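PDB 6HVG: alternansucrase from Leuconostoc mesenteroides, which belongs to glycoside hydrolase family 70, with a (beta/alpha)8-barrel core, choline-binding-type repeats and a bound calcium ion. Local coordinates for residues F1271-A1274 against F1280-L1283; G408-D413 against R437-T442; L535-D540 against Y1192-K1197. All blocks are in the same frame, centred on the assembly; numbering follows the deposited sequence.

Interaction 1 of 3, residues F1271-A1274 against F1280-L1283; sequences FNIA and FLPL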
# COMPACT_ATOMS: atom_id res chain seq x y z
N PHE A 1271 12.13 -33.48 0.73
CA PHE A 1271 12.62 -34.40 1.75
C PHE A 1271 11.64 -34.46 2.92
O PHE A 1271 11.06 -33.44 3.30
CB PHE A 1271 14.04 -34.02 2.23
CG PHE A 1271 15.03 -33.92 1.10
CD1 PHE A 1271 15.32 -35.03 0.32
CD2 PHE A 1271 15.63 -32.71 0.77
CE1 PHE A 1271 16.19 -34.95 -0.73
CE2 PHE A 1271 16.52 -32.63 -0.28
CZ PHE A 1271 16.80 -33.74 -1.03
N ASN A 1272 11.46 -35.64 3.48
CA ASN A 1272 10.60 -35.82 4.65
C ASN A 1272 11.04 -36.96 5.55
O ASN A 1272 11.57 -37.97 5.07
CB ASN A 1272 9.14 -36.02 4.21
CG ASN A 1272 8.15 -35.64 5.30
OD1 ASN A 1272 7.82 -36.44 6.16
ND2 ASN A 1272 7.69 -34.39 5.29
N ILE A 1273 10.79 -36.82 6.85
CA ILE A 1273 11.21 -37.80 7.86
C ILE A 1273 10.14 -38.12 8.93
O ILE A 1273 10.46 -38.68 9.97
CB ILE A 1273 12.46 -37.30 8.60
CG1 ILE A 1273 12.25 -35.85 9.02
CG2 ILE A 1273 13.70 -37.45 7.73
CD1 ILE A 1273 12.89 -35.49 10.32
N ALA A 1274 8.89 -37.77 8.67
CA ALA A 1274 7.84 -37.83 9.70
C ALA A 1274 7.46 -39.26 10.05
O ALA A 1274 7.39 -39.63 11.22
CB ALA A 1274 6.62 -37.04 9.26
N PHE A 1280 12.20 -39.76 2.79
CA PHE A 1280 12.95 -39.38 1.61
C PHE A 1280 14.06 -38.46 2.06
O PHE A 1280 13.79 -37.37 2.57
CB PHE A 1280 12.05 -38.69 0.59
CG PHE A 1280 12.73 -38.39 -0.72
CD1 PHE A 1280 13.09 -39.40 -1.59
CD2 PHE A 1280 13.00 -37.08 -1.09
CE1 PHE A 1280 13.73 -39.13 -2.79
CE2 PHE A 1280 13.63 -36.79 -2.30
CZ PHE A 1280 13.99 -37.82 -3.16
N LEU A 1281 15.31 -38.91 1.90
CA LEU A 1281 16.48 -38.10 2.23
C LEU A 1281 17.51 -38.20 1.12
O LEU A 1281 17.43 -39.10 0.29
CB LEU A 1281 17.11 -38.58 3.52
CG LEU A 1281 16.37 -38.23 4.80
CD1 LEU A 1281 16.80 -39.20 5.90
CD2 LEU A 1281 16.61 -36.78 5.19
N PRO A 1282 18.48 -37.27 1.10
CA PRO A 1282 19.60 -37.46 0.20
C PRO A 1282 20.32 -38.73 0.58
O PRO A 1282 20.35 -39.07 1.75
CB PRO A 1282 20.48 -36.24 0.48
CG PRO A 1282 19.61 -35.24 1.13
CD PRO A 1282 18.61 -36.04 1.90
N LEU A 1283 20.87 -39.44 -0.39
CA LEU A 1283 21.48 -40.75 -0.11
C LEU A 1283 22.73 -40.65 0.77
O LEU A 1283 23.03 -41.59 1.48
CB LEU A 1283 21.78 -41.49 -1.41
CG LEU A 1283 20.56 -41.92 -2.27
CD1 LEU A 1283 21.04 -42.38 -3.63
CD2 LEU A 1283 19.74 -42.99 -1.63
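Asn1272 and Phe1280 form an isolated antiparallel hydrogen-bonded pair, a single bridge that closes a short loop in the family 70 chain. Asn1272 N donates to Phe1280 O at 3.0 Å, reaching a lone pair in the carbonyl plane. The return bond, from Phe1280 N to Asn1272 O, is equally long at 3.0 Å but straighter, with an angle of 169° at the hydrogen. Asn1272 OD1 accepts from Ala1274 N in an Asx turn, the donor standing above the amide carbonyl plane.

Beyond the bridge the contact is apolar. The rings of Phe1271 and Phe1280 are nearly parallel, at 15°, but displaced so far within their planes that little of one ring lies over the other; Phe1271 CD1 comes to 3.4 Å from Phe1280 CD2. With chi1 at -55°, Phe1271 CG stands anti to its carbonyl carbon, which brings the ring against Pro1282. The proline crosses the Phe1271 side chain at about a right angle and sets CD over one ring face, nearer the ring's margin than its middle, in a CH-pi contact 4.0 Å from the centroid. Apart from the rings, Ile1273 CG2 reaches the methyls of Leu1281, 3.9 Å from its CD2.

Trp443 meets the Phe1271 ring at about a right angle and Tyr1309 stacks on that of Phe1280. Both segments belong to the long connection between strands 1248-1252 and 1291-1292, where Phe1271 also bonds through its backbone to Leu1262.

Interaction 2 of 3, residues G408-D413 against R437-T442; sequences GYLTAD and RPLLMT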
# COMPACT_ATOMS: atom_id res chain seq x y z
N GLY A 408 7.78 -32.44 9.43
CA GLY A 408 8.55 -33.49 8.77
C GLY A 408 9.52 -33.02 7.70
O GLY A 408 10.50 -33.69 7.41
N TYR A 409 9.24 -31.87 7.11
CA TYR A 409 10.07 -31.35 6.04
C TYR A 409 11.33 -30.70 6.61
O TYR A 409 11.36 -30.37 7.79
CB TYR A 409 9.30 -30.34 5.24
CG TYR A 409 8.17 -30.96 4.48
CD1 TYR A 409 8.35 -31.49 3.22
CD2 TYR A 409 6.91 -31.03 5.04
CE1 TYR A 409 7.32 -32.07 2.53
CE2 TYR A 409 5.86 -31.61 4.35
CZ TYR A 409 6.08 -32.12 3.09
OH TYR A 409 5.04 -32.69 2.40
N LEU A 410 12.34 -30.55 5.75
CA LEU A 410 13.60 -29.94 6.15
C LEU A 410 13.71 -28.54 5.58
O LEU A 410 13.09 -28.24 4.59
CB LEU A 410 14.78 -30.76 5.64
CG LEU A 410 14.79 -32.27 5.90
CD1 LEU A 410 16.08 -32.85 5.38
CD2 LEU A 410 14.62 -32.59 7.37
N THR A 411 14.53 -27.71 6.20
CA THR A 411 14.74 -26.34 5.76
C THR A 411 16.22 -26.06 5.54
O THR A 411 17.05 -26.80 5.99
CB THR A 411 14.12 -25.31 6.78
OG1 THR A 411 14.73 -25.42 8.07
CG2 THR A 411 12.62 -25.55 6.96
N ALA A 412 16.53 -24.97 4.87
CA ALA A 412 17.93 -24.61 4.59
C ALA A 412 18.79 -24.50 5.87
O ALA A 412 19.97 -24.86 5.88
CB ALA A 412 17.98 -23.30 3.81
N ASP A 413 18.19 -24.00 6.95
CA ASP A 413 18.89 -23.78 8.22
C ASP A 413 18.69 -24.93 9.20
O ASP A 413 18.97 -24.81 10.40
CB ASP A 413 18.42 -22.46 8.85
CG ASP A 413 16.91 -22.42 9.09
OD1 ASP A 413 16.21 -23.40 8.75
OD2 ASP A 413 16.43 -21.43 9.61
N ARG A 437 24.47 -30.66 14.10
CA ARG A 437 25.31 -29.94 13.16
C ARG A 437 24.46 -29.48 11.97
O ARG A 437 23.44 -30.07 11.67
CB ARG A 437 26.46 -30.83 12.67
CG ARG A 437 27.58 -31.05 13.68
CD ARG A 437 28.36 -29.76 13.93
NE ARG A 437 29.49 -29.89 14.87
CZ ARG A 437 29.38 -29.98 16.19
NH1 ARG A 437 28.18 -30.01 16.77
NH2 ARG A 437 30.47 -30.11 16.94
N PRO A 438 24.87 -28.39 11.29
CA PRO A 438 24.10 -27.88 10.17
C PRO A 438 24.14 -28.82 8.99
O PRO A 438 25.21 -29.30 8.61
CB PRO A 438 24.79 -26.55 9.81
CG PRO A 438 26.10 -26.59 10.45
CD PRO A 438 26.03 -27.55 11.60
N LEU A 439 22.99 -29.03 8.38
CA LEU A 439 22.87 -29.83 7.19
C LEU A 439 23.83 -29.35 6.10
O LEU A 439 24.41 -30.16 5.37
CB LEU A 439 21.43 -29.79 6.68
CG LEU A 439 21.05 -30.78 5.58
CD1 LEU A 439 21.22 -32.23 6.01
CD2 LEU A 439 19.62 -30.53 5.18
N LEU A 440 23.98 -28.05 5.98
CA LEU A 440 24.84 -27.46 4.95
C LEU A 440 26.35 -27.67 5.15
O LEU A 440 27.15 -27.27 4.28
CB LEU A 440 24.53 -25.96 4.79
CG LEU A 440 23.13 -25.57 4.29
CD1 LEU A 440 22.95 -24.06 4.33
CD2 LEU A 440 22.89 -26.07 2.87
N MET A 441 26.74 -28.29 6.25
CA MET A 441 28.13 -28.73 6.46
C MET A 441 28.45 -29.97 5.61
O MET A 441 29.62 -30.20 5.30
CB MET A 441 28.37 -29.03 7.96
CG MET A 441 29.82 -29.29 8.36
SD MET A 441 30.05 -29.61 10.14
CE MET A 441 29.35 -31.25 10.29
N THR A 442 27.41 -30.72 5.25
CA THR A 442 27.51 -32.04 4.63
C THR A 442 26.73 -32.20 3.33
O THR A 442 27.08 -33.03 2.50
CB THR A 442 27.02 -33.09 5.64
OG1 THR A 442 27.93 -33.11 6.75
CG2 THR A 442 26.94 -34.49 5.01
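Leu440 packs against the backbone carbonyl of Ala412, and this is the tight part of the contact. Its CD1 lies 3.5 Å from Ala412 O and its CG 3.6 Å from the same oxygen, so the branch point and one methyl of the leucine rest on a polar atom in a van der Waals contact. With chi1 at -64°, CG stands anti to the carbonyl carbon of Leu440, and the branched end is carried toward the loop. A looser apolar touch lies apart from it, where Leu410 CD1 and Leu439 CD2 approach to 4.2 Å.

Leu439 and Leu440 are the two middle residues of a type I turn closed by the bond from Met441 N to Pro438 O, 3.0 Å long, and each directs its CB toward the 408-413 segment. The next bond, Thr442 N to Leu439 O, continues the winding. All four touching residues are buried, whereas Asp413, next to Ala412, is partly exposed and marks the solvent side, its CB turned away from the leucines. Its carboxylate is nonetheless held: Thr411 OG1 donates to Asp413 OD1 at 2.6 Å, and OD2 is bonded by the hydroxyl of Tyr1260.

The 408-413 segment leads into strand 415-416, which pairs antiparallel with strand 437-438, so the contact lies at the end of a two-stranded sheet. Helix 499-511 packs against both partners, through Val509 on Ala412 and Phe508 on Leu440, while helix 474-495 lies against Met441.

Interaction 3 of 3, residues L535-D540 against Y1192-K1197; sequences LAYQDD and YVANTK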
# COMPACT_ATOMS: atom_id res chain seq x y z
N LEU A 535 0.67 -14.56 -0.26
CA LEU A 535 0.65 -15.97 -0.61
C LEU A 535 -0.70 -16.56 -0.24
O LEU A 535 -1.16 -16.39 0.87
CB LEU A 535 1.70 -16.72 0.19
CG LEU A 535 3.16 -16.32 -0.07
CD1 LEU A 535 4.08 -17.11 0.86
CD2 LEU A 535 3.50 -16.58 -1.51
N ALA A 536 -1.35 -17.24 -1.19
CA ALA A 536 -2.59 -17.93 -0.89
C ALA A 536 -2.29 -19.40 -0.60
O ALA A 536 -1.63 -20.06 -1.39
CB ALA A 536 -3.55 -17.81 -2.05
N TYR A 537 -2.77 -19.91 0.52
CA TYR A 537 -2.59 -21.30 0.87
C TYR A 537 -3.52 -22.18 0.05
O TYR A 537 -4.64 -21.79 -0.28
CB TYR A 537 -2.84 -21.55 2.35
CG TYR A 537 -1.97 -20.77 3.32
CD1 TYR A 537 -0.75 -20.27 2.95
CD2 TYR A 537 -2.39 -20.55 4.63
CE1 TYR A 537 0.02 -19.52 3.85
CE2 TYR A 537 -1.61 -19.85 5.53
CZ TYR A 537 -0.41 -19.33 5.12
OH TYR A 537 0.35 -18.62 5.99
N GLN A 538 -3.05 -23.40 -0.25
CA GLN A 538 -3.81 -24.34 -1.09
C GLN A 538 -4.21 -25.61 -0.35
O GLN A 538 -3.58 -26.00 0.62
CB GLN A 538 -3.00 -24.69 -2.33
CG GLN A 538 -2.43 -23.49 -3.06
CD GLN A 538 -3.50 -22.58 -3.65
OE1 GLN A 538 -4.46 -23.02 -4.25
NE2 GLN A 538 -3.32 -21.28 -3.45
N ASP A 539 -5.29 -26.23 -0.82
CA ASP A 539 -5.74 -27.54 -0.32
C ASP A 539 -4.97 -28.63 -1.03
O ASP A 539 -5.23 -28.90 -2.20
CB ASP A 539 -7.23 -27.75 -0.58
CG ASP A 539 -8.10 -26.87 0.29
OD1 ASP A 539 -7.61 -26.27 1.27
OD2 ASP A 539 -9.31 -26.79 -0.00
N ASP A 540 -4.04 -29.25 -0.31
CA ASP A 540 -3.11 -30.21 -0.89
C ASP A 540 -2.92 -31.37 0.10
O ASP A 540 -1.93 -31.43 0.85
CB ASP A 540 -1.80 -29.48 -1.21
CG ASP A 540 -0.70 -30.40 -1.75
OD1 ASP A 540 -0.96 -31.59 -2.08
OD2 ASP A 540 0.44 -29.88 -1.85
N TYR A 1192 6.07 -24.06 1.74
CA TYR A 1192 6.52 -22.84 2.39
C TYR A 1192 6.32 -23.00 3.88
O TYR A 1192 5.36 -23.65 4.30
CB TYR A 1192 5.67 -21.67 1.90
CG TYR A 1192 6.25 -20.31 2.15
CD1 TYR A 1192 7.18 -19.77 1.30
CD2 TYR A 1192 5.81 -19.54 3.20
CE1 TYR A 1192 7.69 -18.50 1.51
CE2 TYR A 1192 6.32 -18.28 3.42
CZ TYR A 1192 7.26 -17.77 2.57
OH TYR A 1192 7.77 -16.50 2.81
N VAL A 1193 7.24 -22.44 4.66
CA VAL A 1193 7.11 -22.42 6.10
C VAL A 1193 6.48 -21.09 6.47
O VAL A 1193 7.05 -20.05 6.24
CB VAL A 1193 8.47 -22.52 6.80
CG1 VAL A 1193 8.34 -22.28 8.29
CG2 VAL A 1193 9.07 -23.89 6.57
N ALA A 1194 5.28 -21.16 7.04
CA ALA A 1194 4.57 -19.98 7.49
C ALA A 1194 4.40 -20.02 9.00
O ALA A 1194 4.55 -21.07 9.61
CB ALA A 1194 3.22 -19.90 6.82
N ASN A 1195 4.11 -18.87 9.59
CA ASN A 1195 3.80 -18.78 11.01
C ASN A 1195 2.28 -18.67 11.18
O ASN A 1195 1.73 -17.60 11.12
CB ASN A 1195 4.53 -17.61 11.66
CG ASN A 1195 5.91 -17.97 12.13
OD1 ASN A 1195 6.85 -17.92 11.37
ND2 ASN A 1195 6.04 -18.35 13.39
N THR A 1196 1.64 -19.81 11.42
CA THR A 1196 0.19 -19.93 11.37
C THR A 1196 -0.47 -20.46 12.64
O THR A 1196 -1.69 -20.41 12.76
CB THR A 1196 -0.21 -20.89 10.24
OG1 THR A 1196 0.60 -22.08 10.32
CG2 THR A 1196 0.00 -20.23 8.89
N LYS A 1197 0.32 -20.96 13.57
CA LYS A 1197 -0.20 -21.69 14.72
C LYS A 1197 -0.09 -20.84 15.97
O LYS A 1197 0.96 -20.31 16.27
CB LYS A 1197 0.59 -22.99 14.89
CG LYS A 1197 -0.17 -24.12 15.54
CD LYS A 1197 0.74 -25.30 15.86
CE LYS A 1197 0.47 -26.50 14.97
NZ LYS A 1197 1.30 -27.67 15.39
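Leu535 places its CD1 methyl over the centre of the Tyr1192 ring, 3.6 Å from the centroid and only 12° off the ring normal, a well-centred CH-pi contact. The side chains cross at about a right angle. Tyr1192 CG is anti to its backbone N (chi1 -163°), which carries the ring toward strand 534-537 and offers one face to the leucine. The phenol is anchored at its far end, where OH bonds to Glu520 and to the backbone N of Leu1254.

The two strands are not sheet neighbours. Strand 1166-1175 runs between them in an antiparallel sheet, and the axes of segments 535-537 and 1192-1197 pass 10.6 Å apart at 91°, which implies a strong twist or coil of the sheet between them. Such a twisted antiparallel sheet, built from distant parts of the chain, is consistent with domain B of family 70 proteins.

Tyr537 spans the same gap further along. Its OH comes to 3.3 Å from Ala1194 CB and equally to 3.3 Å from Thr1196 CG2, with both methyls oblique to the ring. Thr1196 approaches from the opposite direction; its methyl is anti to the carbonyl carbon, and its OG1 is taken up by Glu1168. Thr1196 and Lys1197 together face Gly1166 in a classic beta bulge at the end of edge strand 1190-1197.

In the fold
Interactions 1 and 2 are neighbours, their centres about 11 Å apart, and a probable hydrogen bond of 3.2 Å from Ile1273 N to Gly408 O joins them. Their segments, though more than 800 residues apart in sequence, thus come together in space. Interaction 3 has its centre about 21 Å from those of the other two. It touches interaction 2 through Thr411 CG2 and Val1193 CG2, 3.9 Å apart, but stays about 10 Å from interaction 1 at the nearest atoms. Interaction 3 lies toward the calcium ion, about 12 Å from the Tyr537 side chain; Asp581, one of the metal ligands, sits on strand 580-582 of the same sheet.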